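Local atomic coordinates of nicastrin (Dictyostelium purpureum, PDB entry 4R12), a protein that is a component of the gamma-secretase complex, probably essential and recruiting substrates to this endoprotease, which cleaves membrane proteins such as Notch receptors within the membrane. Residues Y22-I27 with F226-L230; F77-V82 with A131-T135. All blocks are in the same frame, centred on the assembly; numbering follows the deposited sequence.

Contact 1 (Y22-I27 with F226-L230); sequences YPCTKI and FFRDL
The hydroxyl of Thr25 is gripped by the end of Arg228: Arg228 NH2 donates to Thr25 OG1 over 2.9 Å, in the guanidinium plane and nearly straight at 170°. Water 3 lies very close to OG1 and accepts from Arg228 NE at 3.0 Å; the straight in-plane NH2 bond and this NE-water bond fix how the guanidinium is turned. A bend at chi3 (-81°) brings the arginine head round to Thr25. Ile27 then lies over one guanidinium face with CG1, while water 2 sits over the opposite one.

Water also ties the two backbones. Pro23 O takes a hydrogen from water 1 at 2.8 Å and another from water 2 at 2.9 Å. Water 1 accepts from Asp229 N and donates to Asp229 OD2; water 2 accepts from Arg228 N and donates to Phe226 O. The short 3-10 turn at 228-229, with Leu230 N bonded back to Phe227 O, is thus joined to the strand backbone through two waters, with no direct backbone hydrogen bond between the segments.

This is a junction between lobes: residues 22-27 lie on the broken strand 21-29 of the small lobe, and 226-230 belong to the loop between strand 214-220 and helix 234-252 of the large lobe, whose sequence places it among the zinc-exopeptidase relatives.

The aromatic side chains do the rest of the packing. Leu230 sits over one face of the Tyr22 ring, CD2 standing 3.5 Å from the ring centroid and only 3° off the normal, a clear CH-pi contact; Asp229 CB meets the same ring obliquely through CD1. Phe227 brings its CD1 within 3.2 Å of Tyr22 O and its ring edge to the Pro23-Cys24 peptide. Beyond it, Cys24 SG, held in the disulfide to Cys36, approaches Phe226 CE1 obliquely at 3.8 Å.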
loop_
_atom_site.group_PDB
_atom_site.type_symbol
_atom_site.label_atom_id
_atom_site.label_comp_id
_atom_site.label_asym_id
_atom_site.label_seq_id
_atom_site.Cartn_x
_atom_site.Cartn_y
_atom_site.Cartn_z
ATOM N N TYR A 22 -3.813 16.267 6.845
ATOM C CA TYR A 22 -3.029 15.230 6.197
ATOM C C TYR A 22 -1.919 15.867 5.363
ATOM O O TYR A 22 -2.158 16.350 4.261
ATOM C CB TYR A 22 -3.926 14.352 5.325
ATOM C CG TYR A 22 -5.226 13.944 5.997
ATOM C CD1 TYR A 22 -5.248 12.963 6.976
ATOM C CD2 TYR A 22 -6.434 14.540 5.643
ATOM C CE1 TYR A 22 -6.443 12.593 7.606
ATOM C CE2 TYR A 22 -7.628 14.173 6.262
ATOM C CZ TYR A 22 -7.624 13.200 7.241
ATOM O OH TYR A 22 -8.809 12.815 7.852
ATOM N N PRO A 23 -0.700 15.870 5.901
ATOM C CA PRO A 23 0.404 16.611 5.276
ATOM C C PRO A 23 1.025 15.894 4.081
ATOM O O PRO A 23 1.034 14.657 3.998
ATOM C CB PRO A 23 1.422 16.733 6.409
ATOM C CG PRO A 23 1.191 15.494 7.238
ATOM C CD PRO A 23 -0.295 15.203 7.154
ATOM N N CYS A 24 1.531 16.695 3.153
ATOM C CA CYS A 24 2.501 16.251 2.175
ATOM C C CYS A 24 3.871 16.202 2.853
ATOM O O CYS A 24 4.281 17.177 3.474
ATOM C CB CYS A 24 2.514 17.210 0.980
ATOM S SG CYS A 24 3.846 16.918 -0.191
ATOM N N THR A 25 4.570 15.074 2.763
ATOM C CA THR A 25 5.845 14.930 3.472
ATOM C C THR A 25 6.984 14.833 2.472
ATOM O O THR A 25 6.733 14.706 1.275
ATOM C CB THR A 25 5.843 13.691 4.375
ATOM O OG1 THR A 25 5.683 12.529 3.564
ATOM C CG2 THR A 25 4.690 13.765 5.402
ATOM N N LYS A 26 8.222 14.892 2.958
ATOM C CA LYS A 26 9.394 14.878 2.073
ATOM C C LYS A 26 10.037 13.494 1.986
ATOM O O LYS A 26 10.307 12.842 3.007
ATOM C CB LYS A 26 10.448 15.900 2.542
ATOM C CG LYS A 26 11.332 16.460 1.400
ATOM C CD LYS A 26 10.675 17.709 0.795
ATOM C CE LYS A 26 11.292 18.136 -0.533
ATOM N NZ LYS A 26 10.625 19.391 -1.018
ATOM N N ILE A 27 10.281 13.048 0.755
ATOM C CA ILE A 27 10.957 11.786 0.519
ATOM C C ILE A 27 12.232 12.046 -0.279
ATOM O O ILE A 27 12.197 12.725 -1.301
ATOM C CB ILE A 27 10.065 10.790 -0.254
ATOM C CG1 ILE A 27 8.726 10.577 0.458
ATOM C CG2 ILE A 27 10.798 9.471 -0.474
ATOM C CD1 ILE A 27 8.818 9.742 1.685
ATOM N N PHE A 226 -0.525 11.221 -2.921
ATOM C CA PHE A 226 0.137 12.505 -2.719
ATOM C C PHE A 226 0.137 12.756 -1.211
ATOM O O PHE A 226 1.155 13.112 -0.635
ATOM C CB PHE A 226 -0.584 13.631 -3.465
ATOM C CG PHE A 226 0.201 14.918 -3.542
ATOM C CD1 PHE A 226 0.207 15.807 -2.479
ATOM C CD2 PHE A 226 0.930 15.233 -4.685
ATOM C CE1 PHE A 226 0.920 16.994 -2.544
ATOM C CE2 PHE A 226 1.656 16.426 -4.764
ATOM C CZ PHE A 226 1.648 17.301 -3.692
ATOM N N PHE A 227 -1.029 12.560 -0.601
ATOM C CA PHE A 227 -1.205 12.677 0.853
ATOM C C PHE A 227 -1.269 11.278 1.437
ATOM O O PHE A 227 -2.323 10.640 1.407
ATOM C CB PHE A 227 -2.486 13.459 1.195
ATOM C CG PHE A 227 -2.519 14.836 0.602
ATOM C CD1 PHE A 227 -1.703 15.837 1.106
ATOM C CD2 PHE A 227 -3.336 15.124 -0.468
ATOM C CE1 PHE A 227 -1.706 17.108 0.546
ATOM C CE2 PHE A 227 -3.350 16.392 -1.026
ATOM C CZ PHE A 227 -2.537 17.387 -0.514
ATOM N N ARG A 228 -0.151 10.792 1.963
ATOM C CA ARG A 228 -0.043 9.368 2.260
ATOM C C ARG A 228 -0.889 8.900 3.457
ATOM O O ARG A 228 -1.142 7.693 3.599
ATOM C CB ARG A 228 1.439 8.994 2.437
ATOM C CG ARG A 228 2.171 8.933 1.059
ATOM C CD ARG A 228 3.695 8.866 1.168
ATOM N NE ARG A 228 4.311 10.177 1.398
ATOM C CZ ARG A 228 4.537 11.083 0.445
ATOM N NH1 ARG A 228 4.198 10.834 -0.817
ATOM N NH2 ARG A 228 5.105 12.253 0.756
ATOM N N ASP A 229 -1.353 9.825 4.294
ATOM C CA ASP A 229 -2.297 9.447 5.351
ATOM C C ASP A 229 -3.670 9.122 4.767
ATOM O O ASP A 229 -4.534 8.612 5.469
ATOM C CB ASP A 229 -2.442 10.547 6.399
ATOM C CG ASP A 229 -1.170 10.763 7.188
ATOM O OD1 ASP A 229 -0.585 9.763 7.666
ATOM O OD2 ASP A 229 -0.736 11.932 7.294
ATOM N N LEU A 230 -3.867 9.429 3.482
ATOM C CA LEU A 230 -5.139 9.179 2.807
ATOM C C LEU A 230 -5.025 8.052 1.788
ATOM O O LEU A 230 -5.877 7.927 0.909
ATOM C CB LEU A 230 -5.648 10.439 2.093
ATOM C CG LEU A 230 -5.923 11.644 2.997
ATOM C CD1 LEU A 230 -6.386 12.852 2.179
ATOM C CD2 LEU A 230 -6.982 11.247 4.041
HETATM O O HOH W 1 -0.900 12.733 4.630
HETATM O O HOH W 2 2.149 12.573 2.325
HETATM O O HOH W 3 4.917 10.270 4.289
#

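Contact 2 (F77-V82 with A131-T135); sequences FNSTSV and ADGFT. With NAG (2-acetamido-2-deoxy-beta-D-glucopyranose), chain C.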
loop_
_atom_site.group_PDB
_atom_site.type_symbol
_atom_site.label_atom_id
_atom_site.label_comp_id
_atom_site.label_asym_id
_atom_site.label_seq_id
_atom_site.Cartn_x
_atom_site.Cartn_y
_atom_site.Cartn_z
ATOM N N PHE A 77 -6.412 21.105 -7.992
ATOM C CA PHE A 77 -5.201 20.495 -7.446
ATOM C C PHE A 77 -4.608 19.444 -8.385
ATOM O O PHE A 77 -5.014 18.279 -8.379
ATOM C CB PHE A 77 -5.481 19.867 -6.071
ATOM C CG PHE A 77 -4.269 19.233 -5.438
ATOM C CD1 PHE A 77 -3.145 19.995 -5.131
ATOM C CD2 PHE A 77 -4.252 17.877 -5.153
ATOM C CE1 PHE A 77 -2.029 19.418 -4.536
ATOM C CE2 PHE A 77 -3.132 17.289 -4.569
ATOM C CZ PHE A 77 -2.021 18.060 -4.259
ATOM N N ASN A 78 -3.746 19.900 -9.277
ATOM C CA ASN A 78 -3.024 19.077 -10.235
ATOM C C ASN A 78 -1.731 19.807 -10.686
ATOM O O ASN A 78 -1.614 20.950 -10.423
ATOM C CB ASN A 78 -3.914 18.636 -11.408
ATOM C CG ASN A 78 -4.263 19.763 -12.363
ATOM O OD1 ASN A 78 -3.477 20.635 -12.574
ATOM N ND2 ASN A 78 -5.449 19.718 -12.966
ATOM N N SER A 79 -0.776 19.130 -11.310
ATOM C CA SER A 79 0.520 19.740 -11.616
ATOM C C SER A 79 0.368 21.037 -12.400
ATOM O O SER A 79 0.886 22.070 -11.993
ATOM C CB SER A 79 1.426 18.767 -12.381
ATOM O OG SER A 79 0.775 18.243 -13.524
ATOM N N THR A 80 -0.363 20.981 -13.506
ATOM C CA THR A 80 -0.475 22.127 -14.405
ATOM C C THR A 80 -1.023 23.356 -13.707
ATOM O O THR A 80 -0.490 24.462 -13.839
ATOM C CB THR A 80 -1.376 21.793 -15.605
ATOM O OG1 THR A 80 -0.651 20.953 -16.509
ATOM C CG2 THR A 80 -1.793 23.059 -16.331
ATOM N N SER A 81 -2.083 23.134 -12.943
ATOM C CA SER A 81 -2.809 24.192 -12.274
ATOM C C SER A 81 -2.009 24.813 -11.125
ATOM O O SER A 81 -1.999 26.034 -10.953
ATOM C CB SER A 81 -4.150 23.632 -11.768
ATOM O OG SER A 81 -4.770 24.514 -10.859
ATOM N N VAL A 82 -1.334 23.977 -10.343
ATOM C CA VAL A 82 -0.577 24.471 -9.200
ATOM C C VAL A 82 0.755 25.093 -9.644
ATOM O O VAL A 82 1.148 26.145 -9.144
ATOM C CB VAL A 82 -0.316 23.352 -8.158
ATOM C CG1 VAL A 82 0.693 23.801 -7.120
ATOM C CG2 VAL A 82 -1.630 22.931 -7.473
ATOM N N ALA A 131 -1.502 9.814 -16.032
ATOM C CA ALA A 131 -0.788 10.346 -14.881
ATOM C C ALA A 131 -0.053 11.653 -15.174
ATOM O O ALA A 131 0.490 11.833 -16.267
ATOM C CB ALA A 131 0.200 9.309 -14.377
ATOM N N ASP A 132 -0.010 12.562 -14.203
ATOM C CA ASP A 132 0.776 13.781 -14.398
ATOM C C ASP A 132 2.012 13.837 -13.485
ATOM O O ASP A 132 2.755 14.823 -13.491
ATOM C CB ASP A 132 -0.112 15.026 -14.225
ATOM C CG ASP A 132 -0.420 15.370 -12.764
ATOM O OD1 ASP A 132 -0.097 14.590 -11.838
ATOM O OD2 ASP A 132 -1.014 16.447 -12.552
ATOM N N GLY A 133 2.237 12.772 -12.711
ATOM C CA GLY A 133 3.441 12.668 -11.900
ATOM C C GLY A 133 3.623 13.738 -10.828
ATOM O O GLY A 133 4.708 13.917 -10.303
ATOM N N PHE A 134 2.543 14.427 -10.497
ATOM C CA PHE A 134 2.540 15.504 -9.514
ATOM C C PHE A 134 3.191 15.143 -8.162
ATOM O O PHE A 134 3.783 16.001 -7.501
ATOM C CB PHE A 134 1.099 15.942 -9.295
ATOM C CG PHE A 134 0.946 17.292 -8.668
ATOM C CD1 PHE A 134 1.907 18.264 -8.819
ATOM C CD2 PHE A 134 -0.191 17.579 -7.927
ATOM C CE1 PHE A 134 1.742 19.517 -8.254
ATOM C CE2 PHE A 134 -0.360 18.823 -7.359
ATOM C CZ PHE A 134 0.613 19.790 -7.519
ATOM N N THR A 135 3.068 13.884 -7.746
ATOM C CA THR A 135 3.640 13.463 -6.466
ATOM C C THR A 135 5.158 13.643 -6.428
ATOM O O THR A 135 5.724 13.974 -5.380
ATOM C CB THR A 135 3.284 11.986 -6.151
ATOM O OG1 THR A 135 1.876 11.894 -5.930
ATOM C CG2 THR A 135 3.999 11.501 -4.892
HETATM C C1 NAG C . -5.882 20.187 -13.953
HETATM C C2 NAG C . -6.526 19.670 -15.226
HETATM C C3 NAG C . -7.066 20.767 -16.100
HETATM C C4 NAG C . -7.956 21.710 -15.356
HETATM C C5 NAG C . -7.194 22.212 -14.129
HETATM C C6 NAG C . -7.983 23.129 -13.228
HETATM C C7 NAG C . -5.352 17.678 -15.742
HETATM C C8 NAG C . -4.152 17.081 -16.402
HETATM N N2 NAG C . -5.594 18.933 -15.991
HETATM O O3 NAG C . -7.772 20.157 -17.159
HETATM O O4 NAG C . -8.204 22.750 -16.261
HETATM O O5 NAG C . -6.709 21.140 -13.347
HETATM O O6 NAG C . -9.333 22.789 -13.099
HETATM O O7 NAG C . -6.035 17.023 -15.022
HETATM O O HOH W 4 3.520 17.096 -14.849
HETATM O O HOH W 5 -1.750 18.500 -14.635
#
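Hydrogen bonding centres on Asp132, whose OD2 accepts twice from Ser79: from the backbone N at 3.0 Å and from OG at 2.7 Å, both arriving from the same face of the carboxylate. The amide comes on the syn side, 32° out of plane, and the hydroxyl from farther above it. Ser79 OG sits between its own backbone N and carbonyl carbon (chi1 53°), which lets both donors converge on one oxygen. Lying at the N-terminal end of helix 79-83 and taking two donors, the Asp132 carboxylate is probably favoured in its charged form. Its other oxygen, OD1, accepts from Phe134 N, an Asx turn that orients the loop. Asn78 is the N-cap: Asn78 OD1 accepts from Ser81 N at 2.9 Å, while ND2 carries the N-linked glycan, so one amide both caps the helix and bears the sugar.

Aromatic packing comes from Phe134. One face lies against the Asn78-Ser79 peptide, with Ser79 CA 3.7 Å from the ring centroid as a CH-pi contact. Phe134 CE2 reaches over a face of Phe77, 3.3 Å from Phe77 CE1, the two planes oblique at 59°. Val82 CB meets Phe134 CZ at 3.7 Å.

The loop of Asp132 and Phe134 thus closes over the start of helix 79-83, while Phe77 and Val82 both rest on Leu72 of strand 67-72, Phe77 also on Val96 and Val82 on Ile94 of strand 90-96.

Along the chain the order is 22-27, 77-82, 131-135, 226-230, so contact 2 forms wholly within the small lobe, from residues lying between the two segments of contact 1, which bridges small lobe to large. Their centres are 15 Å apart, and they meet through phenylalanines: Phe226 CE1 lies 3.6 Å from Phe77 CZ, edge-to-face, and Phe227 and Phe134 join the same cluster. Strand 143-146 also connects them, pairing with strand 21-29 and with strand 90-96, against which Phe77 and Val82 pack. The large-lobe loop thus packs its aromatic rings against those of the small lobe, next to Phe77, which immediately precedes the glycosylated Asn78.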